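Local coordinates for 190aa long hypothetical protein (PDB 2DDZ), which is of unknown function but forms a hexamer and belongs to the DUF366 family, grouped in one clan with class II tRNA synthetase-like domains, at residues E[5-9]-E[30-34]; E[13-18]-E[41-47]; E[90-95]-E[171-176]. One frame throughout, in Å; residues are numbered along the deposited sequence.

Interaction 1: E[5-9]-E[30-34]; sequences ELLII and FGILG
Leu7 on strand 5-8 packs against Phe30 and Ile32, which lie where helix 25-30 gives way to the connection into strand 36-45. The two segments belong to a beta-alpha-beta crossover: strand 5-8, helix 25-30, then the parallel neighbouring strand 36-45. Phe30 at the end of the helix, and the turn after it, lie over Leu7 and Val38. Gly31, with positive phi, ends the helical conformation, and the end-to-end directions of the touching parts run 174° apart.

The apolar contacts centre on methyl groups. CD2 of Leu7 lies 3.4 Å from CD1 of Ile32, tighter than an ordinary carbon contact, and Leu7 CB also meets that methyl. CG1 of Ile32 stands anti to its own carbonyl carbon (chi1 -60°), and the nearly straight next torsion carries CD1 to Leu7, whereas its other branch, CG2, reaches Glu5 CB at 3.4 Å. Glu5 lays its bent chain, from CB to OE1, against this methyl.

The aromatic contact is a CH-pi approach: Leu7 CD2 sits 4.1 Å from the centroid of the Phe30 ring, 30° off its normal and displaced toward CG. Trp25 meets Phe30 edge-to-face, and a bound guanidine touches Phe30 as well.

Backbone hydrogen bonds from Glu5, Leu7 and Ile9 go to strand 36-45 and the residue before it, so side chains carry this contact. At the far end of the ring, CD1 of Ile9 reaches Phe30 CZ at 3.4 Å.

Interaction 2: E[13-18]-E[41-47]; sequences RIDYDG and RGKCNVK
Arg13 and Arg41 run side by side in the same direction, with NH1 of Arg13 over one face of the Arg41 guanidinium, offset toward its rim; the two planes are 46° apart. Their NH1 atoms, both donors, come within 3.5 Å, a contact between like charges. CG of Arg41 is anti to the backbone N (chi1 -173°), and the extended chain carries NH2 to a salt bridge with Asp67. Cutting Arg41 back to an alanine is likely to leave Asp67 without its charged mate and to uncover one face of the Arg13 guanidinium.

Asp15 and Lys43 also lie alongside each other. OD1 of Asp15 accepts the Lys43 backbone N-H at 2.8 Å on its anti side, and a water joins this oxygen to Lys43 NZ. Asp17 meets Lys47 obliquely, its OD2 taking Lys47 NZ at 2.7 Å, again on the anti side.

Tyr16 turns its ring edge to Cys44 SG, while CE2 touches Val46 CG2; His135 stacks on the ring. Between these two sets the backbones meet in a single parallel bridge, Tyr16 with Cys44: Tyr16 N donates to Lys43 O (2.8 Å) and Tyr16 O accepts from Asn45 N (3.0 Å). Ile14, whose N donates to Arg41 O, touches the bound guanidine.

Backbone bonds and carboxylates together thus join loop 13-18 to strand 36-45, and the acids probably offset part of the positive charge here.

Interaction 3: E[90-95]-E[171-176]; sequences LLIARL and ALVEEI
A water gripped by three groups joins helix 81-100 to helix 161-184: it accepts from Arg94 NE at 2.7 Å and donates to Ala171 O at 3.1 Å and to Glu175 OE1 at 2.9 Å. The two helices pack against the same mixed sheet, their local axes 9.9 Å and their directions 136° apart.

The water lies in the plane of the Arg94 guanidinium, at its edge, whereas Ala171 CB lies over one face, 3.4 Å above the plane and offset toward its rim. Arg94 and Glu175 form no direct salt bridge: NE and OE1 are 4.1 Å apart, and the guanidinium and carboxylate planes stand 85° apart. Glu175 OE2 forms a salt bridge with NH1 of Arg108 of the third subunit, so this buried acid also serves the hexamer. The bend of Glu175 at chi2 (60°) turns its carboxylate along helix 81-100, between Leu90 and Arg94.

Toward the sheet the contact is apolar. Leu91 and Leu172 cross at a slant, while Leu95 meets Leu172 at about a right angle; Leu73 and Tyr71 of strand 68-75 lie under this layer. Leu172 CD2 is shared, 4.0 Å from CD2 of both Leu91 and Leu95.

Interactions 1 and 2 cross along the chain, their segments alternating, and both reach one sheet through the neighbouring parallel strands 5-8 and 36-45. Their centres are 18 Å apart, yet they touch where Ile9 CD1 packs on Ile14 CG1 at 4.2 Å, close to the guanidine that contacts both Ile14 and Phe30. Interaction 3 follows in series. Its centre lies 17 Å from that of interaction 1, and Leu6 of strand 5-8 meets Val173 of helix 161-184. Interactions 2 and 3 do not touch and lie on opposite sides of the chain's centre. Strand 5-8 connects the ligand-bearing side with the helical layer, where Glu175 meets the third subunit, while Leu33 of interaction 1 packs on the second.

Interaction 1: E[5-9]-E[30-34]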
loop_
_atom_site.group_PDB
_atom_site.type_symbol
_atom_site.label_atom_id
_atom_site.label_comp_id
_atom_site.label_asym_id
_atom_site.label_seq_id
_atom_site.Cartn_x
_atom_site.Cartn_y
_atom_site.Cartn_z
ATOM N N GLU E 5 -10.943 6.292 20.330
ATOM C CA GLU E 5 -11.514 5.680 21.557
ATOM C C GLU E 5 -10.518 5.447 22.697
ATOM O O GLU E 5 -9.390 5.020 22.461
ATOM C CB GLU E 5 -12.141 4.324 21.231
ATOM C CG GLU E 5 -13.498 4.359 20.559
ATOM C CD GLU E 5 -14.635 4.597 21.535
ATOM O OE1 GLU E 5 -14.693 3.910 22.581
ATOM O OE2 GLU E 5 -15.481 5.466 21.246
ATOM N N LEU E 6 -10.963 5.697 23.927
ATOM C CA LEU E 6 -10.127 5.519 25.108
ATOM C C LEU E 6 -10.864 4.791 26.231
ATOM O O LEU E 6 -12.030 5.063 26.502
ATOM C CB LEU E 6 -9.643 6.871 25.634
ATOM C CG LEU E 6 -8.919 6.842 26.990
ATOM C CD1 LEU E 6 -7.656 5.992 26.906
ATOM C CD2 LEU E 6 -8.563 8.252 27.397
ATOM N N LEU E 7 -10.169 3.860 26.876
ATOM C CA LEU E 7 -10.738 3.098 27.976
ATOM C C LEU E 7 -9.697 2.837 29.053
ATOM O O LEU E 7 -8.703 2.153 28.809
ATOM C CB LEU E 7 -11.288 1.753 27.489
ATOM C CG LEU E 7 -11.797 0.826 28.611
ATOM C CD1 LEU E 7 -12.988 1.492 29.316
ATOM C CD2 LEU E 7 -12.215 -0.539 28.041
ATOM N N ILE E 8 -9.927 3.393 30.241
ATOM C CA ILE E 8 -9.033 3.184 31.374
ATOM C C ILE E 8 -9.772 2.245 32.321
ATOM O O ILE E 8 -10.829 2.600 32.827
ATOM C CB ILE E 8 -8.746 4.489 32.144
ATOM C CG1 ILE E 8 -8.314 5.608 31.197
ATOM C CG2 ILE E 8 -7.632 4.253 33.151
ATOM C CD1 ILE E 8 -7.036 5.317 30.458
ATOM N N ILE E 9 -9.231 1.052 32.552
ATOM C CA ILE E 9 -9.871 0.089 33.453
ATOM C C ILE E 9 -9.415 0.372 34.895
ATOM O O ILE E 9 -8.341 -0.046 35.314
ATOM C CB ILE E 9 -9.522 -1.354 33.038
ATOM C CG1 ILE E 9 -10.027 -1.584 31.611
ATOM C CG2 ILE E 9 -10.162 -2.364 34.001
ATOM C CD1 ILE E 9 -9.574 -2.881 31.003
ATOM N N PHE E 30 -13.683 -5.586 25.046
ATOM C CA PHE E 30 -14.414 -4.437 25.563
ATOM C C PHE E 30 -15.437 -3.835 24.595
ATOM O O PHE E 30 -16.122 -2.877 24.929
ATOM C CB PHE E 30 -13.397 -3.395 26.008
ATOM C CG PHE E 30 -12.285 -3.967 26.851
ATOM C CD1 PHE E 30 -12.545 -4.460 28.134
ATOM C CD2 PHE E 30 -10.978 -4.033 26.358
ATOM C CE1 PHE E 30 -11.525 -5.002 28.916
ATOM C CE2 PHE E 30 -9.949 -4.574 27.130
ATOM C CZ PHE E 30 -10.224 -5.062 28.415
ATOM N N GLY E 31 -15.549 -4.401 23.400
ATOM C CA GLY E 31 -16.520 -3.897 22.445
ATOM C C GLY E 31 -16.212 -2.531 21.858
ATOM O O GLY E 31 -17.084 -1.890 21.268
ATOM N N ILE E 32 -14.976 -2.083 22.016
ATOM C CA ILE E 32 -14.557 -0.792 21.490
ATOM C C ILE E 32 -14.136 -0.979 20.039
ATOM O O ILE E 32 -13.145 -1.648 19.750
ATOM C CB ILE E 32 -13.373 -0.241 22.300
ATOM C CG1 ILE E 32 -13.790 -0.080 23.759
ATOM C CG2 ILE E 32 -12.921 1.094 21.733
ATOM C CD1 ILE E 32 -12.619 0.127 24.710
ATOM N N LEU E 33 -14.895 -0.382 19.128
ATOM C CA LEU E 33 -14.625 -0.492 17.697
ATOM C C LEU E 33 -13.656 0.568 17.165
ATOM O O LEU E 33 -13.673 1.711 17.608
ATOM C CB LEU E 33 -15.945 -0.392 16.942
ATOM C CG LEU E 33 -15.957 -0.647 15.439
ATOM C CD1 LEU E 33 -15.760 -2.120 15.165
ATOM C CD2 LEU E 33 -17.288 -0.178 14.870
ATOM N N GLY E 34 -12.804 0.177 16.223
ATOM C CA GLY E 34 -11.868 1.118 15.622
ATOM C C GLY E 34 -10.624 1.487 16.407
ATOM O O GLY E 34 -10.227 0.793 17.342
#

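Interaction 2: E[13-18]-E[41-47]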
loop_
_atom_site.group_PDB
_atom_site.type_symbol
_atom_site.label_atom_id
_atom_site.label_comp_id
_atom_site.label_asym_id
_atom_site.label_seq_id
_atom_site.Cartn_x
_atom_site.Cartn_y
_atom_site.Cartn_z
ATOM N N ARG E 13 -7.970 -5.109 37.997
ATOM C CA ARG E 13 -6.646 -5.285 37.428
ATOM C C ARG E 13 -6.746 -6.336 36.345
ATOM O O ARG E 13 -7.541 -7.269 36.439
ATOM C CB ARG E 13 -5.645 -5.776 38.471
ATOM C CG ARG E 13 -5.367 -4.789 39.563
ATOM C CD ARG E 13 -3.977 -4.996 40.131
ATOM N NE ARG E 13 -3.692 -4.060 41.218
ATOM C CZ ARG E 13 -3.884 -2.745 41.158
ATOM N NH1 ARG E 13 -3.592 -1.988 42.204
ATOM N NH2 ARG E 13 -4.368 -2.186 40.060
ATOM N N ILE E 14 -5.933 -6.171 35.314
ATOM C CA ILE E 14 -5.892 -7.115 34.211
ATOM C C ILE E 14 -4.422 -7.407 33.995
ATOM O O ILE E 14 -3.624 -6.475 33.892
ATOM C CB ILE E 14 -6.468 -6.506 32.923
ATOM C CG1 ILE E 14 -7.926 -6.099 33.134
ATOM C CG2 ILE E 14 -6.384 -7.518 31.807
ATOM C CD1 ILE E 14 -8.797 -7.262 33.578
ATOM N N ASP E 15 -4.054 -8.687 33.942
ATOM C CA ASP E 15 -2.653 -9.053 33.745
ATOM C C ASP E 15 -2.259 -9.163 32.267
ATOM O O ASP E 15 -3.021 -9.649 31.429
ATOM C CB ASP E 15 -2.328 -10.371 34.466
ATOM C CG ASP E 15 -2.633 -10.315 35.966
ATOM O OD1 ASP E 15 -2.289 -9.304 36.617
ATOM O OD2 ASP E 15 -3.213 -11.291 36.494
ATOM N N TYR E 16 -1.053 -8.706 31.957
ATOM C CA TYR E 16 -0.542 -8.749 30.592
ATOM C C TYR E 16 0.366 -9.962 30.394
ATOM O O TYR E 16 1.448 -10.036 30.975
ATOM C CB TYR E 16 0.244 -7.469 30.298
ATOM C CG TYR E 16 0.804 -7.396 28.897
ATOM C CD1 TYR E 16 -0.042 -7.298 27.794
ATOM C CD2 TYR E 16 2.183 -7.432 28.674
ATOM C CE1 TYR E 16 0.472 -7.240 26.501
ATOM C CE2 TYR E 16 2.708 -7.374 27.390
ATOM C CZ TYR E 16 1.846 -7.280 26.309
ATOM O OH TYR E 16 2.342 -7.236 25.034
ATOM N N ASP E 17 -0.074 -10.919 29.587
ATOM C CA ASP E 17 0.746 -12.092 29.319
ATOM C C ASP E 17 1.197 -12.047 27.851
ATOM O O ASP E 17 1.670 -13.048 27.291
ATOM C CB ASP E 17 -0.037 -13.377 29.620
ATOM C CG ASP E 17 -1.189 -13.612 28.664
ATOM O OD1 ASP E 17 -1.851 -12.637 28.254
ATOM O OD2 ASP E 17 -1.446 -14.788 28.335
ATOM N N GLY E 18 1.057 -10.859 27.259
ATOM C CA GLY E 18 1.437 -10.631 25.878
ATOM C C GLY E 18 0.327 -10.786 24.847
ATOM O O GLY E 18 0.398 -10.184 23.771
ATOM N N ARG E 41 -3.932 -1.847 34.683
ATOM C CA ARG E 41 -2.850 -2.139 35.606
ATOM C C ARG E 41 -2.904 -3.612 36.001
ATOM O O ARG E 41 -3.980 -4.216 36.067
ATOM C CB ARG E 41 -2.959 -1.240 36.843
ATOM C CG ARG E 41 -1.786 -1.328 37.809
ATOM C CD ARG E 41 -2.007 -0.392 39.002
ATOM N NE ARG E 41 -0.962 -0.488 40.025
ATOM C CZ ARG E 41 -0.970 0.181 41.178
ATOM N NH1 ARG E 41 -1.970 1.003 41.471
ATOM N NH2 ARG E 41 0.023 0.029 42.043
ATOM N N GLY E 42 -1.735 -4.194 36.244
ATOM C CA GLY E 42 -1.690 -5.593 36.618
ATOM C C GLY E 42 -0.295 -6.162 36.506
ATOM O O GLY E 42 0.682 -5.415 36.374
ATOM N N LYS E 43 -0.205 -7.486 36.566
ATOM C CA LYS E 43 1.070 -8.185 36.470
ATOM C C LYS E 43 1.524 -8.292 35.021
ATOM O O LYS E 43 0.727 -8.162 34.083
ATOM C CB LYS E 43 0.947 -9.600 37.034
ATOM C CG LYS E 43 0.550 -9.672 38.492
ATOM C CD LYS E 43 0.376 -11.116 38.937
ATOM C CE LYS E 43 -0.100 -11.180 40.379
ATOM N NZ LYS E 43 -1.399 -10.455 40.561
ATOM N N CYS E 44 2.814 -8.547 34.850
ATOM C CA CYS E 44 3.392 -8.701 33.526
ATOM C C CYS E 44 4.210 -9.984 33.467
ATOM O O CYS E 44 5.272 -10.075 34.078
ATOM C CB CYS E 44 4.291 -7.511 33.189
ATOM S SG CYS E 44 5.125 -7.660 31.586
ATOM N N ASN E 45 3.701 -10.981 32.758
ATOM C CA ASN E 45 4.415 -12.234 32.598
ATOM C C ASN E 45 4.130 -12.709 31.180
ATOM O O ASN E 45 3.156 -13.425 30.918
ATOM C CB ASN E 45 3.954 -13.253 33.638
ATOM C CG ASN E 45 4.756 -14.538 33.580
ATOM O OD1 ASN E 45 5.918 -14.540 33.168
ATOM N ND2 ASN E 45 4.145 -15.636 34.000
ATOM N N VAL E 46 4.993 -12.289 30.261
ATOM C CA VAL E 46 4.829 -12.603 28.848
ATOM C C VAL E 46 5.175 -14.017 28.454
ATOM O O VAL E 46 6.305 -14.452 28.626
ATOM C CB VAL E 46 5.669 -11.652 27.952
ATOM C CG1 VAL E 46 5.360 -11.918 26.480
ATOM C CG2 VAL E 46 5.381 -10.206 28.303
ATOM N N LYS E 47 4.190 -14.722 27.911
ATOM C CA LYS E 47 4.388 -16.083 27.443
ATOM C C LYS E 47 5.286 -16.046 26.202
ATOM O O LYS E 47 5.112 -15.205 25.316
ATOM C CB LYS E 47 3.044 -16.715 27.078
ATOM C CG LYS E 47 2.114 -16.956 28.254
ATOM C CD LYS E 47 0.821 -17.601 27.779
ATOM C CE LYS E 47 -0.096 -17.969 28.935
ATOM N NZ LYS E 47 -0.476 -16.798 29.776
HETATM O O HOH W 1 -2.742 -8.221 39.500
#

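Interaction 3: E[90-95]-E[171-176]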
loop_
_atom_site.group_PDB
_atom_site.type_symbol
_atom_site.label_atom_id
_atom_site.label_comp_id
_atom_site.label_asym_id
_atom_site.label_seq_id
_atom_site.Cartn_x
_atom_site.Cartn_y
_atom_site.Cartn_z
ATOM N N LEU E 90 7.265 7.919 19.189
ATOM C CA LEU E 90 6.726 9.255 19.380
ATOM C C LEU E 90 5.964 9.257 20.700
ATOM O O LEU E 90 6.033 10.217 21.468
ATOM C CB LEU E 90 5.762 9.625 18.260
ATOM C CG LEU E 90 5.048 10.969 18.432
ATOM C CD1 LEU E 90 6.062 12.111 18.603
ATOM C CD2 LEU E 90 4.174 11.211 17.222
ATOM N N LEU E 91 5.236 8.174 20.958
ATOM C CA LEU E 91 4.453 8.062 22.180
ATOM C C LEU E 91 5.345 7.931 23.422
ATOM O O LEU E 91 5.053 8.530 24.457
ATOM C CB LEU E 91 3.495 6.869 22.086
ATOM C CG LEU E 91 2.461 6.870 20.957
ATOM C CD1 LEU E 91 1.612 5.606 21.059
ATOM C CD2 LEU E 91 1.580 8.100 21.051
ATOM N N ILE E 92 6.421 7.151 23.328
ATOM C CA ILE E 92 7.339 6.994 24.461
ATOM C C ILE E 92 7.974 8.355 24.717
ATOM O O ILE E 92 8.196 8.744 25.865
ATOM C CB ILE E 92 8.448 5.929 24.179
ATOM C CG1 ILE E 92 7.894 4.524 24.419
ATOM C CG2 ILE E 92 9.626 6.102 25.127
ATOM C CD1 ILE E 92 6.555 4.343 23.838
ATOM N N ALA E 93 8.249 9.087 23.643
ATOM C CA ALA E 93 8.832 10.411 23.786
ATOM C C ALA E 93 7.850 11.322 24.519
ATOM O O ALA E 93 8.255 12.091 25.385
ATOM C CB ALA E 93 9.178 10.996 22.422
ATOM N N ARG E 94 6.564 11.238 24.186
ATOM C CA ARG E 94 5.579 12.079 24.862
ATOM C C ARG E 94 5.498 11.728 26.348
ATOM O O ARG E 94 5.379 12.619 27.187
ATOM C CB ARG E 94 4.200 11.937 24.234
ATOM C CG ARG E 94 3.102 12.710 24.983
ATOM C CD ARG E 94 3.169 14.224 24.731
ATOM N NE ARG E 94 2.164 14.960 25.503
ATOM C CZ ARG E 94 2.322 15.358 26.768
ATOM N NH1 ARG E 94 3.451 15.099 27.416
ATOM N NH2 ARG E 94 1.353 16.014 27.390
ATOM N N LEU E 95 5.556 10.434 26.668
ATOM C CA LEU E 95 5.529 9.981 28.055
ATOM C C LEU E 95 6.733 10.546 28.805
ATOM O O LEU E 95 6.647 10.854 29.994
ATOM C CB LEU E 95 5.572 8.452 28.142
ATOM C CG LEU E 95 4.318 7.700 27.697
ATOM C CD1 LEU E 95 4.534 6.217 27.935
ATOM C CD2 LEU E 95 3.088 8.198 28.481
ATOM N N ALA E 171 -2.776 12.368 27.270
ATOM C CA ALA E 171 -1.615 12.889 26.546
ATOM C C ALA E 171 -1.346 12.109 25.263
ATOM O O ALA E 171 -1.014 12.693 24.233
ATOM C CB ALA E 171 -0.376 12.842 27.444
ATOM N N LEU E 172 -1.483 10.786 25.338
ATOM C CA LEU E 172 -1.256 9.923 24.191
ATOM C C LEU E 172 -2.372 10.040 23.154
ATOM O O LEU E 172 -2.109 10.033 21.949
ATOM C CB LEU E 172 -1.097 8.471 24.650
ATOM C CG LEU E 172 0.118 8.215 25.550
ATOM C CD1 LEU E 172 0.361 6.719 25.642
ATOM C CD2 LEU E 172 1.351 8.919 24.992
ATOM N N VAL E 173 -3.615 10.147 23.610
ATOM C CA VAL E 173 -4.719 10.295 22.672
ATOM C C VAL E 173 -4.526 11.600 21.901
ATOM O O VAL E 173 -4.664 11.633 20.681
ATOM C CB VAL E 173 -6.083 10.318 23.393
ATOM C CG1 VAL E 173 -7.181 10.733 22.422
ATOM C CG2 VAL E 173 -6.389 8.945 23.958
ATOM N N GLU E 174 -4.182 12.673 22.609
ATOM C CA GLU E 174 -3.962 13.961 21.951
ATOM C C GLU E 174 -2.813 13.875 20.955
ATOM O O GLU E 174 -2.848 14.507 19.903
ATOM C CB GLU E 174 -3.654 15.049 22.976
ATOM C CG GLU E 174 -4.787 15.335 23.932
ATOM C CD GLU E 174 -4.505 16.533 24.816
ATOM O OE1 GLU E 174 -3.318 16.916 24.944
ATOM O OE2 GLU E 174 -5.468 17.082 25.389
ATOM N N GLU E 175 -1.793 13.095 21.295
ATOM C CA GLU E 175 -0.639 12.940 20.421
ATOM C C GLU E 175 -1.081 12.319 19.108
ATOM O O GLU E 175 -0.757 12.813 18.026
ATOM C CB GLU E 175 0.408 12.040 21.078
ATOM C CG GLU E 175 1.777 12.095 20.416
ATOM C CD GLU E 175 2.373 13.494 20.430
ATOM O OE1 GLU E 175 2.282 14.169 21.481
ATOM O OE2 GLU E 175 2.938 13.917 19.397
ATOM N N ILE E 176 -1.833 11.230 19.216
ATOM C CA ILE E 176 -2.314 10.524 18.043
ATOM C C ILE E 176 -3.223 11.397 17.180
ATOM O O ILE E 176 -3.078 11.421 15.958
ATOM C CB ILE E 176 -3.053 9.236 18.459
ATOM C CG1 ILE E 176 -2.032 8.227 18.983
ATOM C CG2 ILE E 176 -3.836 8.679 17.288
ATOM C CD1 ILE E 176 -2.629 7.030 19.666
HETATM O O HOH W 2 0.457 15.324 23.439
#